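Local coordinates for protein glutamate racemase (Escherichia coli, PDB 2JFN) that belongs to the Asp/Glu/hydantoin racemase family and here binds glutamic acid and uridine-5'-diphosphate-N-acetylmuramoyl-L-alanine in an alpha/beta fold, at residues D108-G113 with E242-K247; P22-F27 with L85-V90; H42-L47 with R234-L239. One frame throughout, in Å; residues are numbered along the deposited sequence.

Contact 1 of 3, residues D108-G113 with E242-K247; sequences DFPVVG and EAPDAK. With UMA (uridine-5'-diphosphate-N-acetylmuramoyl-L-alanine), chain C.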
# COMPACT_ATOMS: atom_id res chain seq x y z
N ASP A 108 11.05 17.33 -6.93
CA ASP A 108 12.32 17.01 -7.57
C ASP A 108 13.07 15.88 -6.89
O ASP A 108 14.29 15.91 -6.75
CB ASP A 108 13.19 18.26 -7.66
CG ASP A 108 12.62 19.27 -8.62
OD1 ASP A 108 12.42 18.89 -9.80
OD2 ASP A 108 12.36 20.42 -8.22
N PHE A 109 12.30 14.90 -6.45
CA PHE A 109 12.87 13.71 -5.84
C PHE A 109 12.05 12.60 -6.48
O PHE A 109 10.89 12.81 -6.85
CB PHE A 109 12.76 13.73 -4.31
CG PHE A 109 11.40 14.05 -3.79
CD1 PHE A 109 10.36 13.12 -3.87
CD2 PHE A 109 11.15 15.28 -3.18
CE1 PHE A 109 9.09 13.42 -3.36
CE2 PHE A 109 9.90 15.59 -2.67
CZ PHE A 109 8.86 14.66 -2.76
N PRO A 110 12.65 11.42 -6.65
CA PRO A 110 11.89 10.33 -7.26
C PRO A 110 10.67 9.90 -6.46
O PRO A 110 10.67 9.94 -5.23
CB PRO A 110 12.94 9.22 -7.40
CG PRO A 110 13.85 9.48 -6.24
CD PRO A 110 13.99 10.98 -6.24
N VAL A 111 9.62 9.53 -7.17
CA VAL A 111 8.38 9.09 -6.54
C VAL A 111 8.08 7.68 -7.02
O VAL A 111 8.08 7.41 -8.22
CB VAL A 111 7.20 10.01 -6.90
CG1 VAL A 111 5.92 9.52 -6.20
CG2 VAL A 111 7.51 11.46 -6.51
N VAL A 112 7.85 6.77 -6.08
CA VAL A 112 7.54 5.39 -6.42
C VAL A 112 6.05 5.15 -6.28
O VAL A 112 5.42 5.61 -5.32
CB VAL A 112 8.31 4.41 -5.50
CG1 VAL A 112 7.91 2.97 -5.80
CG2 VAL A 112 9.79 4.58 -5.70
N GLY A 113 5.48 4.46 -7.26
CA GLY A 113 4.06 4.17 -7.23
C GLY A 113 3.84 2.68 -7.09
O GLY A 113 4.79 1.90 -7.09
N GLU A 242 18.97 8.23 -8.68
CA GLU A 242 18.15 9.44 -8.86
C GLU A 242 17.88 10.34 -7.66
O GLU A 242 17.68 11.54 -7.82
CB GLU A 242 16.80 9.05 -9.47
CG GLU A 242 16.86 8.60 -10.91
CD GLU A 242 15.50 8.18 -11.43
OE1 GLU A 242 14.50 8.88 -11.14
OE2 GLU A 242 15.43 7.15 -12.13
N ALA A 243 17.87 9.77 -6.46
CA ALA A 243 17.58 10.54 -5.26
C ALA A 243 18.58 11.64 -4.90
O ALA A 243 19.79 11.42 -4.91
CB ALA A 243 17.40 9.61 -4.07
N PRO A 244 18.08 12.84 -4.58
CA PRO A 244 18.96 13.95 -4.21
C PRO A 244 19.50 13.69 -2.80
O PRO A 244 18.94 12.88 -2.06
CB PRO A 244 18.02 15.16 -4.26
CG PRO A 244 16.69 14.57 -3.86
CD PRO A 244 16.67 13.28 -4.65
N ASP A 245 20.59 14.36 -2.45
CA ASP A 245 21.22 14.19 -1.14
C ASP A 245 20.40 14.79 0.01
O ASP A 245 20.82 15.77 0.63
CB ASP A 245 22.62 14.81 -1.14
CG ASP A 245 23.42 14.47 0.10
OD1 ASP A 245 24.37 15.21 0.43
OD2 ASP A 245 23.10 13.45 0.76
N ALA A 246 19.24 14.21 0.29
CA ALA A 246 18.38 14.69 1.37
C ALA A 246 18.42 13.67 2.51
O ALA A 246 17.81 12.60 2.42
CB ALA A 246 16.95 14.86 0.86
N LYS A 247 19.13 14.01 3.58
CA LYS A 247 19.27 13.10 4.71
C LYS A 247 19.10 13.76 6.07
O LYS A 247 19.19 14.98 6.20
CB LYS A 247 20.64 12.42 4.64
CG LYS A 247 21.80 13.41 4.55
CD LYS A 247 23.13 12.69 4.41
CE LYS A 247 24.27 13.67 4.19
NZ LYS A 247 24.38 14.64 5.32
N1 UMA C . 5.91 -2.70 -8.75
C2 UMA C . 5.19 -1.43 -8.51
N3 UMA C . 5.99 -0.29 -8.52
C4 UMA C . 7.37 -0.26 -8.74
C5 UMA C . 8.04 -1.60 -8.98
C6 UMA C . 7.30 -2.72 -8.98
O2 UMA C . 3.99 -1.35 -8.30
O4 UMA C . 7.96 0.81 -8.71
C1B UMA C . 5.06 -3.95 -8.74
C2B UMA C . 4.40 -4.16 -10.09
O2' UMA C . 3.00 -4.64 -10.00
C3B UMA C . 5.24 -5.11 -10.88
C4B UMA C . 5.74 -5.97 -9.73
O4B UMA C . 5.80 -5.13 -8.58
O3B UMA C . 4.30 -5.73 -11.79
C5B UMA C . 7.08 -6.54 -9.92
O5B UMA C . 7.96 -5.56 -10.36
PA UMA C . 9.44 -5.87 -10.85
O1A UMA C . 10.12 -4.57 -10.77
O2A UMA C . 9.99 -6.92 -10.06
O3A UMA C . 9.22 -6.26 -12.41
PB UMA C . 7.97 -6.19 -13.39
O1B UMA C . 6.88 -7.04 -12.95
O2B UMA C . 8.48 -6.37 -14.76
O1' UMA C . 7.61 -4.60 -13.27
C1' UMA C . 7.84 -3.59 -14.26
C2' UMA C . 8.29 -2.29 -13.63
N2' UMA C . 9.56 -2.44 -12.90
C7' UMA C . 10.69 -1.85 -13.32
O7' UMA C . 10.70 -1.03 -14.24
C8' UMA C . 11.99 -2.21 -12.63
C3' UMA C . 7.16 -1.79 -12.71
O3' UMA C . 7.50 -0.48 -12.15
C4' UMA C . 5.82 -1.68 -13.48
O4' UMA C . 4.78 -1.26 -12.61
C5' UMA C . 5.46 -3.03 -14.11
O5' UMA C . 6.59 -3.45 -14.97
C6' UMA C . 4.23 -2.98 -15.00
O6' UMA C . 4.38 -1.98 -15.99
C18 UMA C . 7.94 0.71 -12.84
C19 UMA C . 6.85 1.69 -13.13
O18 UMA C . 6.90 2.42 -14.10
C20 UMA C . 9.18 1.27 -12.09
N4 UMA C . 5.84 1.68 -12.24
C21 UMA C . 4.72 2.64 -12.21
C22 UMA C . 5.14 4.14 -12.26
O19 UMA C . 6.24 4.44 -11.75
O20 UMA C . 4.37 4.97 -12.81
C23 UMA C . 3.87 2.38 -10.97
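Pro-110 and Pro-244 reach toward each other at the edge of an alpha/beta domain. Pro-110 lies in the lead-in to strand 111-112. Pro-244 lies in the loop between helix 228-241 and strand 247-248. Their CD atoms face each other: Pro-110 CD is 3.9 Å from Pro-244 CD. The two rings differ in their other neighbours. Pro-110 continues onto the backbone of Ala-243, with its CD 3.7 Å from Ala-243 CA. Pro-244 instead spreads toward Asp-108 and Phe-109, and its CD lies 4.0 Å from Phe-109 CB.

Phe-109 gives this contact its CB and not its ring. CG is set between the backbone N and the carbonyl carbon (chi1 50°), and the ring leads away from 242-247. It packs on Val-76 and Gln-80 of helix 65-82 and meets the ring of Phe-107. Glu-242 comes in from the other end of Pro-110. Its carboxylate atom OE1 approaches Pro-110 CB at 4.1 Å.

No hydrogen bond crosses between the segments; the contacts are mostly between carbons, with a few carbon-oxygen approaches. The 242-247 loop has a bond of its own: Ala-246 N donates to Pro-244 O at 2.7 Å, which closes an inverse gamma turn about Asp-245.

The far end of 108-113 lines the pocket of uridine-5'-diphosphate-N-acetylmuramoyl-L-alanine. Val-112 CG1 lies 3.6 Å from its O4. Next to it, Gly-113 O accepts a hydrogen bond from the ligand N3 at 2.9 Å, with an N-H...O angle of 149°.

Contact 2 of 3, residues P22-F27 with L85-V90; sequences PTVLVF and LALAVV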
# COMPACT_ATOMS: atom_id res chain seq x y z
N PRO A 22 19.58 8.96 4.06
CA PRO A 22 18.53 9.48 3.19
C PRO A 22 17.13 9.36 3.79
O PRO A 22 16.77 8.33 4.37
CB PRO A 22 18.71 8.69 1.89
CG PRO A 22 19.43 7.45 2.32
CD PRO A 22 20.39 7.95 3.36
N THR A 23 16.37 10.43 3.65
CA THR A 23 15.01 10.50 4.16
C THR A 23 14.04 9.93 3.14
O THR A 23 13.96 10.41 2.01
CB THR A 23 14.63 11.96 4.47
OG1 THR A 23 15.48 12.46 5.52
CG2 THR A 23 13.17 12.06 4.89
N VAL A 24 13.31 8.91 3.55
CA VAL A 24 12.34 8.27 2.69
C VAL A 24 10.94 8.33 3.28
O VAL A 24 10.71 7.94 4.42
CB VAL A 24 12.70 6.80 2.42
CG1 VAL A 24 11.58 6.11 1.67
CG2 VAL A 24 14.00 6.73 1.62
N LEU A 25 10.00 8.84 2.48
CA LEU A 25 8.61 8.93 2.90
C LEU A 25 7.83 7.76 2.33
O LEU A 25 7.97 7.43 1.16
CB LEU A 25 7.98 10.22 2.39
CG LEU A 25 6.45 10.28 2.46
CD1 LEU A 25 5.99 10.29 3.93
CD2 LEU A 25 5.94 11.53 1.73
N VAL A 26 7.03 7.12 3.18
CA VAL A 26 6.16 6.03 2.76
C VAL A 26 4.76 6.54 3.13
O VAL A 26 4.48 6.81 4.31
CB VAL A 26 6.46 4.71 3.49
CG1 VAL A 26 5.50 3.63 3.02
CG2 VAL A 26 7.91 4.27 3.22
N PHE A 27 3.91 6.71 2.13
CA PHE A 27 2.55 7.22 2.31
C PHE A 27 1.42 6.26 1.96
O PHE A 27 1.54 5.46 1.04
CB PHE A 27 2.35 8.48 1.47
CG PHE A 27 0.92 8.95 1.40
CD1 PHE A 27 0.38 9.74 2.41
CD2 PHE A 27 0.10 8.55 0.35
CE1 PHE A 27 -0.96 10.12 2.38
CE2 PHE A 27 -1.25 8.93 0.31
CZ PHE A 27 -1.78 9.71 1.33
N LEU A 85 13.01 15.50 1.23
CA LEU A 85 12.91 14.07 0.95
C LEU A 85 13.86 13.58 -0.13
O LEU A 85 14.09 14.27 -1.12
CB LEU A 85 11.48 13.73 0.52
CG LEU A 85 10.34 14.16 1.46
CD1 LEU A 85 8.99 13.87 0.81
CD2 LEU A 85 10.48 13.44 2.78
N ALA A 86 14.43 12.40 0.07
CA ALA A 86 15.31 11.82 -0.93
C ALA A 86 14.41 11.03 -1.89
O ALA A 86 14.70 10.92 -3.08
CB ALA A 86 16.33 10.88 -0.26
N LEU A 87 13.30 10.53 -1.37
CA LEU A 87 12.37 9.74 -2.18
C LEU A 87 11.06 9.53 -1.43
O LEU A 87 11.05 9.48 -0.20
CB LEU A 87 13.02 8.39 -2.50
CG LEU A 87 12.24 7.26 -3.18
CD1 LEU A 87 13.24 6.30 -3.82
CD2 LEU A 87 11.37 6.52 -2.16
N ALA A 88 9.98 9.39 -2.18
CA ALA A 88 8.66 9.16 -1.60
C ALA A 88 7.98 7.98 -2.28
O ALA A 88 8.05 7.81 -3.50
CB ALA A 88 7.80 10.40 -1.73
N VAL A 89 7.31 7.16 -1.48
CA VAL A 89 6.59 6.00 -1.99
C VAL A 89 5.10 6.15 -1.72
O VAL A 89 4.69 6.33 -0.57
CB VAL A 89 7.05 4.70 -1.31
CG1 VAL A 89 6.33 3.51 -1.92
CG2 VAL A 89 8.56 4.55 -1.42
N VAL A 90 4.30 6.09 -2.77
CA VAL A 90 2.86 6.17 -2.63
C VAL A 90 2.45 4.71 -2.49
O VAL A 90 2.07 4.07 -3.48
CB VAL A 90 2.20 6.80 -3.87
CG1 VAL A 90 0.70 6.90 -3.68
CG2 VAL A 90 2.80 8.20 -4.12
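Leu-25 packs on Leu-85 and Ala-88 where strands 21-28 and 87-90 run parallel in the sheet of an alpha/beta domain. Strands 48-53 and 87-90 flank 21-28 and are joined through helix 65-82, a beta-alpha-beta crossover.

The side chain of Leu-25 can be followed outward. Its CB points to the face that also carries Ala-88 and lies 4.1 Å from Leu-85 CD2. CG then stands anti to the backbone N (chi1 166°), and the branch brings CD2 to Leu-85 and Ala-88. This methyl is 4.0 Å from Leu-85 CD1 and 4.1 Å from Ala-88 CB. Leu-25 and Leu-85 cross at a slant. The other face carries Val-24 and Leu-87, whose side chains lie side by side and point the same way. Val-79 of helix 65-82 and Ile-50 of strand 48-53 also pack on Leu-25, while helix 228-241 covers Leu-87 and Val-89 on the other face.

The backbone of Leu-25 is held on both its polar atoms. Its N donates to Leu-87 O at 2.9 Å, and its O accepts from Val-89 N at 2.7 Å. At the start of the pairing Thr-23 O takes Ala-86 N at 2.8 Å and, weakly, Leu-87 N. The hydroxyl of Thr-23 turns elsewhere, to His-48 ND1.

At the other end Phe-27 N donates almost straight to Val-89 O, with an N-H...O angle of 170°. Val-90 CG1 meets the Phe-27 ring at its edge, 4.4 Å from CD2.

Contact 3 of 3, residues H42-L47 with R234-L239; sequences HLLPDL and RTAWLL. With UMA (uridine-5'-diphosphate-N-acetylmuramoyl-L-alanine), chain C.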
# COMPACT_ATOMS: atom_id res chain seq x y z
N HIS A 42 13.47 -3.82 5.36
CA HIS A 42 14.18 -5.08 5.45
C HIS A 42 15.38 -5.03 4.51
O HIS A 42 16.43 -5.61 4.78
CB HIS A 42 13.26 -6.24 5.09
CG HIS A 42 13.90 -7.59 5.20
ND1 HIS A 42 14.88 -8.02 4.33
CD2 HIS A 42 13.71 -8.59 6.09
CE1 HIS A 42 15.27 -9.24 4.68
NE2 HIS A 42 14.58 -9.61 5.74
N LEU A 43 15.22 -4.31 3.40
CA LEU A 43 16.28 -4.16 2.41
C LEU A 43 17.20 -2.98 2.72
O LEU A 43 18.41 -3.05 2.50
CB LEU A 43 15.65 -3.99 1.02
CG LEU A 43 16.58 -3.97 -0.20
CD1 LEU A 43 17.31 -5.30 -0.29
CD2 LEU A 43 15.77 -3.72 -1.46
N LEU A 44 16.62 -1.89 3.23
CA LEU A 44 17.37 -0.68 3.57
C LEU A 44 16.99 -0.28 4.99
O LEU A 44 16.25 0.68 5.20
CB LEU A 44 17.01 0.43 2.59
CG LEU A 44 17.16 0.06 1.12
CD1 LEU A 44 16.33 0.99 0.26
CD2 LEU A 44 18.63 0.10 0.73
N PRO A 45 17.52 -0.99 5.99
CA PRO A 45 17.26 -0.76 7.42
C PRO A 45 17.75 0.50 8.13
O PRO A 45 17.23 0.83 9.20
CB PRO A 45 17.83 -2.03 8.07
CG PRO A 45 18.99 -2.35 7.19
CD PRO A 45 18.41 -2.16 5.81
N ASP A 46 18.71 1.23 7.56
CA ASP A 46 19.22 2.41 8.25
C ASP A 46 18.73 3.77 7.78
O ASP A 46 19.19 4.80 8.29
CB ASP A 46 20.76 2.40 8.21
CG ASP A 46 21.35 1.13 8.79
OD1 ASP A 46 21.06 0.82 9.97
OD2 ASP A 46 22.11 0.44 8.06
N LEU A 47 17.79 3.81 6.84
CA LEU A 47 17.28 5.08 6.33
C LEU A 47 16.50 5.85 7.38
O LEU A 47 16.13 5.32 8.43
CB LEU A 47 16.38 4.84 5.12
CG LEU A 47 16.95 3.98 3.99
CD1 LEU A 47 15.92 3.87 2.88
CD2 LEU A 47 18.23 4.59 3.47
N ARG A 234 13.02 -1.32 -6.20
CA ARG A 234 12.91 -0.09 -6.99
C ARG A 234 13.39 1.11 -6.16
O ARG A 234 14.01 2.04 -6.70
CB ARG A 234 11.47 0.12 -7.44
CG ARG A 234 11.24 1.41 -8.22
CD ARG A 234 12.11 1.48 -9.48
NE ARG A 234 11.73 2.62 -10.32
CZ ARG A 234 12.34 2.97 -11.45
NH1 ARG A 234 13.38 2.26 -11.89
NH2 ARG A 234 11.92 4.01 -12.14
N THR A 235 13.10 1.09 -4.87
CA THR A 235 13.50 2.16 -3.96
C THR A 235 15.02 2.21 -3.84
O THR A 235 15.63 3.28 -3.92
CB THR A 235 12.87 1.96 -2.56
OG1 THR A 235 11.45 2.12 -2.66
CG2 THR A 235 13.42 2.97 -1.55
N ALA A 236 15.63 1.04 -3.66
CA ALA A 236 17.08 0.95 -3.55
C ALA A 236 17.74 1.43 -4.85
O ALA A 236 18.78 2.08 -4.82
CB ALA A 236 17.50 -0.49 -3.25
N TRP A 237 17.13 1.12 -5.99
CA TRP A 237 17.69 1.54 -7.27
C TRP A 237 17.62 3.07 -7.42
O TRP A 237 18.57 3.70 -7.91
CB TRP A 237 16.94 0.89 -8.43
CG TRP A 237 17.62 1.10 -9.77
CD1 TRP A 237 18.68 0.39 -10.28
CD2 TRP A 237 17.31 2.11 -10.74
NE1 TRP A 237 19.04 0.89 -11.51
CE2 TRP A 237 18.22 1.95 -11.82
CE3 TRP A 237 16.36 3.13 -10.81
CZ2 TRP A 237 18.20 2.77 -12.95
CZ3 TRP A 237 16.34 3.96 -11.94
CH2 TRP A 237 17.25 3.77 -12.99
N LEU A 238 16.50 3.65 -7.02
CA LEU A 238 16.32 5.10 -7.13
C LEU A 238 17.21 5.86 -6.17
O LEU A 238 17.69 6.95 -6.48
CB LEU A 238 14.85 5.46 -6.89
CG LEU A 238 13.89 4.98 -7.97
CD1 LEU A 238 12.46 5.24 -7.55
CD2 LEU A 238 14.19 5.69 -9.28
N LEU A 239 17.44 5.30 -4.99
CA LEU A 239 18.29 5.96 -4.02
C LEU A 239 19.72 5.96 -4.55
O LEU A 239 20.56 6.75 -4.11
CB LEU A 239 18.23 5.24 -2.67
CG LEU A 239 16.90 5.39 -1.90
CD1 LEU A 239 16.92 4.53 -0.65
CD2 LEU A 239 16.68 6.86 -1.55
N1 UMA C . 5.91 -2.70 -8.75
C2 UMA C . 5.19 -1.43 -8.51
N3 UMA C . 5.99 -0.29 -8.52
C4 UMA C . 7.37 -0.26 -8.74
C5 UMA C . 8.04 -1.60 -8.98
C6 UMA C . 7.30 -2.72 -8.98
O2 UMA C . 3.99 -1.35 -8.30
O4 UMA C . 7.96 0.81 -8.71
C1B UMA C . 5.06 -3.95 -8.74
C2B UMA C . 4.40 -4.16 -10.09
O2' UMA C . 3.00 -4.64 -10.00
C3B UMA C . 5.24 -5.11 -10.88
C4B UMA C . 5.74 -5.97 -9.73
O4B UMA C . 5.80 -5.13 -8.58
O3B UMA C . 4.30 -5.73 -11.79
C5B UMA C . 7.08 -6.54 -9.92
O5B UMA C . 7.96 -5.56 -10.36
PA UMA C . 9.44 -5.87 -10.85
O1A UMA C . 10.12 -4.57 -10.77
O2A UMA C . 9.99 -6.92 -10.06
O3A UMA C . 9.22 -6.26 -12.41
PB UMA C . 7.97 -6.19 -13.39
O1B UMA C . 6.88 -7.04 -12.95
O2B UMA C . 8.48 -6.37 -14.76
O1' UMA C . 7.61 -4.60 -13.27
C1' UMA C . 7.84 -3.59 -14.26
C2' UMA C . 8.29 -2.29 -13.63
N2' UMA C . 9.56 -2.44 -12.90
C7' UMA C . 10.69 -1.85 -13.32
O7' UMA C . 10.70 -1.03 -14.24
C8' UMA C . 11.99 -2.21 -12.63
C3' UMA C . 7.16 -1.79 -12.71
O3' UMA C . 7.50 -0.48 -12.15
C4' UMA C . 5.82 -1.68 -13.48
O4' UMA C . 4.78 -1.26 -12.61
C5' UMA C . 5.46 -3.03 -14.11
O5' UMA C . 6.59 -3.45 -14.97
C6' UMA C . 4.23 -2.98 -15.00
O6' UMA C . 4.38 -1.98 -15.99
C18 UMA C . 7.94 0.71 -12.84
C19 UMA C . 6.85 1.69 -13.13
O18 UMA C . 6.90 2.42 -14.10
C20 UMA C . 9.18 1.27 -12.09
N4 UMA C . 5.84 1.68 -12.24
C21 UMA C . 4.72 2.64 -12.21
C22 UMA C . 5.14 4.14 -12.26
O19 UMA C . 6.24 4.44 -11.75
O20 UMA C . 4.37 4.97 -12.81
C23 UMA C . 3.87 2.38 -10.97
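Thr-235 O accepts a hydrogen bond from Leu-239 N at 2.9 Å within helix 228-241. This helical bond spans one turn and brings Thr-235 and Leu-239 to the same side, facing Leu-44. The helix lies on the sheet of the alpha/beta domain, where both residues also touch Leu-87 of strand 87-90. Helix 33-43 ends just before Leu-44, and a type I turn from Leu-44 to Leu-47 leads into strand 48-53.

Leu-44 is the main residue of 42-47 here and works chiefly through CD1. Its CG lies beside the backbone N (chi1 -53°), and CD1 enters among three residues. It meets Leu-239 CD1 tip to tip at 3.7 Å. It also lies 3.9 Å from Ala-236 CA and 4.0 Å from Thr-235 CG2. Leu-47 CD1 comes from the far end of the turn and reaches Leu-239 CD1 at 3.7 Å. Leu-43 adds CD2 against Ala-236 CB at 4.1 Å. The Thr-235 hydroxyl is hydrogen-bonded to Ile-231 O.

Arg-234 faces away from 42-47. A bend at chi2 (58°) places its guanidinium between Leu-238 CD2, over the centre of one face, and C20 of uridine-5'-diphosphate-N-acetylmuramoyl-L-alanine, 3.3 Å above the opposite face and offset toward the rim. The chemistry implies that one side of the helix packs on 42-47 through apolar methyl contacts, without a hydrogen bond between the segments, while on another Arg-234 lies beside the ligand.

How the contacts relate
The three contacts lie on the same side of the chain's centre. Contacts 1 and 2 are about 7 Å apart between centres, contacts 2 and 3 about 10 Å, and contacts 1 and 3 about 11 Å. Contacts 1 and 2 share one sheet, in which strand 87-90 runs between 21-28 and 111-112. Helix 228-241 links the others: its residues in contact 3 pack on Leu-87, and contact 1 takes up the chain where this helix ends. Along the chain contact 2 closes before contact 1 opens, while contact 3 crosses both. The late helix thus packs on strands from the start of the chain, and contacts 1 and 3 both reach uridine-5'-diphosphate-N-acetylmuramoyl-L-alanine.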